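Local coordinates for protein argonaute (Methanocaldococcus jannaschii, PDB 5G5S) that uses short single-stranded DNA guides to recognise and cut complementary target DNA, and may defend the cell against invading genetic elements, at residues Asn357-Ile362 and Glu426-Leu431; Lys378-Phe383 and Phe398-Arg403. One frame throughout, in Å; residues are numbered along the deposited sequence.

Interaction 1 (Asn357-Ile362 and Glu426-Leu431); sequences NLLTYI and EICFAL
The Phe429 ring receives CG2 of Thr360 at its edge, in the ring plane, 3.7 Å from CD2, and the Tyr361 ring has the carbonyl oxygen of Phe429 at its edge. Phe429 carries CG anti to its own nitrogen (chi1 -169°), which lays the ring beside Thr360 with the two side chains pointing the same way; Phe398 of strand 397-407, on the far side of strand 357-365, meets it edge-to-face, and Gln459 of the 5'-phosphate-binding region is close by. Thr360 and Phe429 share one face of the sheet with Ile362 and Leu431, where CD1 of Ile362 rests 3.8 Å from CB of Leu431, under helix 372-390. On the other face CB of Tyr361 meets CB of Ala430. The strands run parallel, and their backbones are tied by Phe429 N to Leu359 O (3.1 Å), Tyr361 N to Phe429 O (2.7 Å) and Leu431 N to Tyr361 O (2.8 Å). Where the pairing begins, SG of Cys428 touches CB of Leu359 at 3.6 Å, while CD2 of Leu358 packs against the carbonyl oxygen and CG2 of Ile427. Thr360 OG1 turns back to Leu358 O, reaching it at 2.9 Å from above the carbonyl plane, so this hydroxyl is satisfied within its own strand, while CG2 is the branch that meets the Phe429 ring. Three backbone hydrogen bonds thus fix the parallel register of the two central Mid-domain strands, with apolar side chains packed on both faces.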
loop_
_atom_site.group_PDB
_atom_site.type_symbol
_atom_site.label_atom_id
_atom_site.label_comp_id
_atom_site.label_asym_id
_atom_site.label_seq_id
_atom_site.Cartn_x
_atom_site.Cartn_y
_atom_site.Cartn_z
ATOM N N ASN A 357 -13.149 -26.492 -19.233
ATOM C CA ASN A 357 -13.184 -27.362 -18.063
ATOM C C ASN A 357 -11.800 -27.308 -17.422
ATOM O O ASN A 357 -10.872 -27.975 -17.883
ATOM C CB ASN A 357 -13.573 -28.799 -18.463
ATOM C CG ASN A 357 -14.804 -29.340 -17.769
ATOM O OD1 ASN A 357 -15.021 -29.154 -16.561
ATOM N ND2 ASN A 357 -15.621 -30.069 -18.517
ATOM N N LEU A 358 -11.648 -26.452 -16.401
ATOM C CA LEU A 358 -10.380 -26.262 -15.703
ATOM C C LEU A 358 -10.069 -27.429 -14.778
ATOM O O LEU A 358 -10.885 -27.769 -13.917
ATOM C CB LEU A 358 -10.350 -24.932 -14.919
ATOM C CG LEU A 358 -10.443 -23.617 -15.717
ATOM C CD1 LEU A 358 -10.671 -22.432 -14.788
ATOM C CD2 LEU A 358 -9.198 -23.379 -16.567
ATOM N N LEU A 359 -8.892 -28.053 -14.983
ATOM C CA LEU A 359 -8.366 -29.163 -14.183
ATOM C C LEU A 359 -8.128 -28.595 -12.774
ATOM O O LEU A 359 -7.176 -27.844 -12.555
ATOM C CB LEU A 359 -7.041 -29.634 -14.799
ATOM C CG LEU A 359 -6.908 -31.089 -15.189
ATOM C CD1 LEU A 359 -7.304 -31.314 -16.654
ATOM C CD2 LEU A 359 -5.485 -31.562 -14.970
ATOM N N THR A 360 -9.054 -28.878 -11.849
ATOM C CA THR A 360 -9.001 -28.352 -10.482
ATOM C C THR A 360 -8.422 -29.370 -9.497
ATOM O O THR A 360 -8.610 -30.574 -9.661
ATOM C CB THR A 360 -10.379 -27.785 -10.080
ATOM O OG1 THR A 360 -10.847 -26.935 -11.125
ATOM C CG2 THR A 360 -10.350 -27.003 -8.773
ATOM N N TYR A 361 -7.709 -28.872 -8.484
ATOM C CA TYR A 361 -7.120 -29.667 -7.411
ATOM C C TYR A 361 -7.749 -29.243 -6.081
ATOM O O TYR A 361 -8.038 -28.059 -5.907
ATOM C CB TYR A 361 -5.602 -29.432 -7.359
ATOM C CG TYR A 361 -4.831 -30.145 -8.446
ATOM C CD1 TYR A 361 -4.660 -29.569 -9.702
ATOM C CD2 TYR A 361 -4.247 -31.386 -8.212
ATOM C CE1 TYR A 361 -3.957 -30.229 -10.711
ATOM C CE2 TYR A 361 -3.517 -32.041 -9.203
ATOM C CZ TYR A 361 -3.372 -31.457 -10.451
ATOM O OH TYR A 361 -2.659 -32.108 -11.431
ATOM N N ILE A 362 -7.993 -30.194 -5.162
ATOM C CA ILE A 362 -8.524 -29.860 -3.832
ATOM C C ILE A 362 -7.479 -30.266 -2.800
ATOM O O ILE A 362 -7.297 -31.452 -2.521
ATOM C CB ILE A 362 -9.971 -30.359 -3.502
ATOM C CG1 ILE A 362 -10.984 -30.153 -4.672
ATOM C CG2 ILE A 362 -10.485 -29.741 -2.188
ATOM C CD1 ILE A 362 -11.268 -28.662 -5.176
ATOM N N GLU A 426 -1.031 -26.050 -19.095
ATOM C CA GLU A 426 -2.300 -25.346 -19.267
ATOM C C GLU A 426 -2.774 -24.762 -17.924
ATOM O O GLU A 426 -2.254 -25.144 -16.870
ATOM C CB GLU A 426 -3.356 -26.311 -19.835
ATOM N N ILE A 427 -3.755 -23.830 -17.967
ATOM C CA ILE A 427 -4.318 -23.182 -16.779
ATOM C C ILE A 427 -5.137 -24.160 -15.935
ATOM O O ILE A 427 -6.108 -24.750 -16.415
ATOM C CB ILE A 427 -5.080 -21.857 -17.118
ATOM C CG1 ILE A 427 -4.120 -20.743 -17.620
ATOM C CG2 ILE A 427 -5.955 -21.357 -15.952
ATOM C CD1 ILE A 427 -2.997 -20.254 -16.601
ATOM N N CYS A 428 -4.720 -24.328 -14.675
ATOM C CA CYS A 428 -5.373 -25.197 -13.705
ATOM C C CYS A 428 -5.753 -24.393 -12.477
ATOM O O CYS A 428 -5.306 -23.246 -12.315
ATOM C CB CYS A 428 -4.468 -26.371 -13.340
ATOM S SG CYS A 428 -4.164 -27.531 -14.699
ATOM N N PHE A 429 -6.591 -24.981 -11.615
ATOM C CA PHE A 429 -6.996 -24.332 -10.379
ATOM C C PHE A 429 -6.738 -25.230 -9.177
ATOM O O PHE A 429 -6.718 -26.449 -9.316
ATOM C CB PHE A 429 -8.454 -23.830 -10.426
ATOM C CG PHE A 429 -8.789 -22.932 -9.254
ATOM C CD1 PHE A 429 -8.321 -21.624 -9.203
ATOM C CD2 PHE A 429 -9.499 -23.421 -8.164
ATOM C CE1 PHE A 429 -8.573 -20.817 -8.092
ATOM C CE2 PHE A 429 -9.745 -22.612 -7.051
ATOM C CZ PHE A 429 -9.280 -21.319 -7.024
ATOM N N ALA A 430 -6.498 -24.626 -8.000
ATOM C CA ALA A 430 -6.307 -25.380 -6.767
ATOM C C ALA A 430 -7.014 -24.691 -5.615
ATOM O O ALA A 430 -6.784 -23.515 -5.371
ATOM C CB ALA A 430 -4.829 -25.569 -6.465
ATOM N N LEU A 431 -7.915 -25.410 -4.944
ATOM C CA LEU A 431 -8.630 -24.881 -3.789
ATOM C C LEU A 431 -7.939 -25.450 -2.555
ATOM O O LEU A 431 -7.914 -26.665 -2.360
ATOM C CB LEU A 431 -10.124 -25.255 -3.845
ATOM C CG LEU A 431 -11.018 -24.752 -2.708
ATOM C CD1 LEU A 431 -11.255 -23.244 -2.802
ATOM C CD2 LEU A 431 -12.342 -25.501 -2.692
#

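Interaction 2 (Lys378-Phe383 and Phe398-Arg403); sequences KVNKMF and FNYANR
Tyr400 has CG between its backbone N and carbonyl carbon (chi1 56°), which swings the phenol toward the helix, while Phe383, with CG beside its own nitrogen, sends its ring between those of Tyr400 and Phe398. The three form an aromatic cluster. CE1 of Phe383 sits over one face of the Phe398 ring, displaced toward the rim, 3.6 Å from CD2; on its other flank CD2 of Phe383 comes within 3.5 Å of CE2 of Tyr400. Both ring pairs are oblique, their planes at 41°. CG1 of Val379, one turn back along the helix, lies over a face of the Tyr400 ring and at the edge of the Phe383 ring; CE of the adjacent Met382 lies over one face of Phe383, toward its rim. The phenol then reaches the helix surface: Tyr400 OH donates to Asn380 OD1 at 2.7 Å, slightly tilted from the carbonyl plane, with amide and ring planes only 15° apart. A type II turn from Tyr400 to Arg403 interrupts strand 397-407. The helix is therefore held to the edge strand by the buried rings of Phe383 and Phe398, with Tyr400 at the partly exposed margin, where one polar bond gives the phenol's O-H an acceptor and probably limits how the ring can tilt.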
loop_
_atom_site.group_PDB
_atom_site.type_symbol
_atom_site.label_atom_id
_atom_site.label_comp_id
_atom_site.label_asym_id
_atom_site.label_seq_id
_atom_site.Cartn_x
_atom_site.Cartn_y
_atom_site.Cartn_z
ATOM N N LYS A 378 -18.907 -29.563 1.394
ATOM C CA LYS A 378 -18.853 -28.104 1.256
ATOM C C LYS A 378 -18.287 -27.685 -0.110
ATOM O O LYS A 378 -18.816 -26.762 -0.732
ATOM C CB LYS A 378 -18.037 -27.473 2.396
ATOM C CG LYS A 378 -18.892 -26.831 3.477
ATOM C CD LYS A 378 -19.058 -25.328 3.267
ATOM C CE LYS A 378 -20.038 -24.762 4.262
ATOM N NZ LYS A 378 -20.382 -23.353 3.955
ATOM N N VAL A 379 -17.201 -28.356 -0.559
ATOM C CA VAL A 379 -16.525 -28.151 -1.849
ATOM C C VAL A 379 -17.469 -28.616 -2.996
ATOM O O VAL A 379 -17.557 -27.942 -4.022
ATOM C CB VAL A 379 -15.149 -28.888 -1.867
ATOM C CG1 VAL A 379 -14.505 -28.890 -3.251
ATOM C CG2 VAL A 379 -14.192 -28.310 -0.832
ATOM N N ASN A 380 -18.185 -29.749 -2.795
ATOM C CA ASN A 380 -19.128 -30.308 -3.772
ATOM C C ASN A 380 -20.379 -29.439 -3.952
ATOM O O ASN A 380 -20.658 -29.028 -5.080
ATOM C CB ASN A 380 -19.492 -31.761 -3.444
ATOM C CG ASN A 380 -18.353 -32.750 -3.595
ATOM O OD1 ASN A 380 -17.394 -32.541 -4.348
ATOM N ND2 ASN A 380 -18.443 -33.871 -2.892
ATOM N N LYS A 381 -21.099 -29.120 -2.847
ATOM C CA LYS A 381 -22.304 -28.276 -2.862
ATOM C C LYS A 381 -22.053 -26.899 -3.471
ATOM O O LYS A 381 -22.962 -26.336 -4.074
ATOM C CB LYS A 381 -22.910 -28.136 -1.459
ATOM N N MET A 382 -20.830 -26.362 -3.331
ATOM C CA MET A 382 -20.475 -25.068 -3.911
ATOM C C MET A 382 -20.190 -25.188 -5.417
ATOM O O MET A 382 -20.744 -24.416 -6.202
ATOM C CB MET A 382 -19.283 -24.435 -3.176
ATOM C CG MET A 382 -18.690 -23.239 -3.923
ATOM S SD MET A 382 -17.131 -22.612 -3.288
ATOM C CE MET A 382 -16.059 -23.963 -3.649
ATOM N N PHE A 383 -19.300 -26.119 -5.807
ATOM C CA PHE A 383 -18.915 -26.311 -7.203
ATOM C C PHE A 383 -20.005 -26.915 -8.096
ATOM O O PHE A 383 -20.107 -26.503 -9.245
ATOM C CB PHE A 383 -17.589 -27.074 -7.332
ATOM C CG PHE A 383 -16.328 -26.288 -7.032
ATOM C CD1 PHE A 383 -16.033 -25.120 -7.728
ATOM C CD2 PHE A 383 -15.392 -26.765 -6.121
ATOM C CE1 PHE A 383 -14.849 -24.416 -7.476
ATOM C CE2 PHE A 383 -14.200 -26.070 -5.884
ATOM C CZ PHE A 383 -13.938 -24.896 -6.559
ATOM N N PHE A 398 -15.082 -26.150 -13.172
ATOM C CA PHE A 398 -14.038 -26.700 -12.320
ATOM C C PHE A 398 -14.191 -28.232 -12.262
ATOM O O PHE A 398 -15.234 -28.744 -11.829
ATOM C CB PHE A 398 -14.061 -26.047 -10.924
ATOM C CG PHE A 398 -13.772 -24.559 -10.937
ATOM C CD1 PHE A 398 -12.466 -24.087 -10.897
ATOM C CD2 PHE A 398 -14.805 -23.633 -10.999
ATOM C CE1 PHE A 398 -12.200 -22.715 -10.924
ATOM C CE2 PHE A 398 -14.536 -22.260 -11.024
ATOM C CZ PHE A 398 -13.236 -21.813 -10.986
ATOM N N ASN A 399 -13.175 -28.951 -12.777
ATOM C CA ASN A 399 -13.141 -30.416 -12.799
ATOM C C ASN A 399 -12.035 -30.921 -11.865
ATOM O O ASN A 399 -10.859 -30.956 -12.247
ATOM C CB ASN A 399 -12.979 -30.951 -14.226
ATOM C CG ASN A 399 -13.009 -32.453 -14.287
ATOM O OD1 ASN A 399 -11.979 -33.123 -14.159
ATOM N ND2 ASN A 399 -14.200 -33.014 -14.412
ATOM N N TYR A 400 -12.423 -31.277 -10.628
ATOM C CA TYR A 400 -11.519 -31.724 -9.564
ATOM C C TYR A 400 -11.579 -33.234 -9.286
ATOM O O TYR A 400 -11.085 -33.683 -8.248
ATOM C CB TYR A 400 -11.720 -30.881 -8.273
ATOM C CG TYR A 400 -13.149 -30.885 -7.778
ATOM C CD1 TYR A 400 -13.640 -31.942 -7.014
ATOM C CD2 TYR A 400 -14.032 -29.867 -8.126
ATOM C CE1 TYR A 400 -14.972 -31.986 -6.612
ATOM C CE2 TYR A 400 -15.365 -29.897 -7.723
ATOM C CZ TYR A 400 -15.830 -30.957 -6.961
ATOM O OH TYR A 400 -17.145 -31.001 -6.558
ATOM N N ALA A 401 -12.161 -34.014 -10.224
ATOM C CA ALA A 401 -12.290 -35.468 -10.113
ATOM C C ALA A 401 -10.929 -36.119 -9.892
ATOM O O ALA A 401 -9.986 -35.847 -10.641
ATOM C CB ALA A 401 -12.954 -36.040 -11.359
ATOM N N ASN A 402 -10.815 -36.898 -8.798
ATOM C CA ASN A 402 -9.620 -37.635 -8.363
ATOM C C ASN A 402 -8.395 -36.789 -7.995
ATOM O O ASN A 402 -7.355 -37.347 -7.628
ATOM C CB ASN A 402 -9.269 -38.772 -9.341
ATOM C CG ASN A 402 -10.439 -39.668 -9.620
ATOM O OD1 ASN A 402 -11.065 -39.592 -10.680
ATOM N ND2 ASN A 402 -10.812 -40.471 -8.634
ATOM N N ARG A 403 -8.528 -35.449 -8.054
ATOM C CA ARG A 403 -7.460 -34.503 -7.725
ATOM C C ARG A 403 -7.580 -33.928 -6.300
ATOM O O ARG A 403 -7.245 -32.765 -6.059
ATOM C CB ARG A 403 -7.323 -33.417 -8.805
ATOM C CG ARG A 403 -6.677 -33.914 -10.087
ATOM C CD ARG A 403 -6.777 -32.894 -11.196
ATOM N NE ARG A 403 -6.934 -33.537 -12.501
ATOM C CZ ARG A 403 -8.092 -33.673 -13.138
ATOM N NH1 ARG A 403 -9.210 -33.185 -12.613
ATOM N NH2 ARG A 403 -8.139 -34.272 -14.321
#

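Both contacts belong to the Mid domain, their centres about 10 Å apart, and share its four-stranded parallel sheet, ordered 397-407, 357-365, 428-434, 456-462. Along the chain, strand 357-365, helix 372-390 and strand 397-407 form a beta-alpha-beta unit, and strand 428-434 comes after it; both segments of interaction 2 thus lie between 357-362 and 426-431, nested within the loop that interaction 1 closes. They touch directly through strand pairing: Thr360 N meets Asn399 O and Leu358 O meets Asn399 N, each at 2.8 Å. Interaction 1 joins the two inner strands; interaction 2 seats the helix against the edge strand. Together they join two strand pairings and one helix of the layer beside the region binding the guide's phosphorylated 5' end.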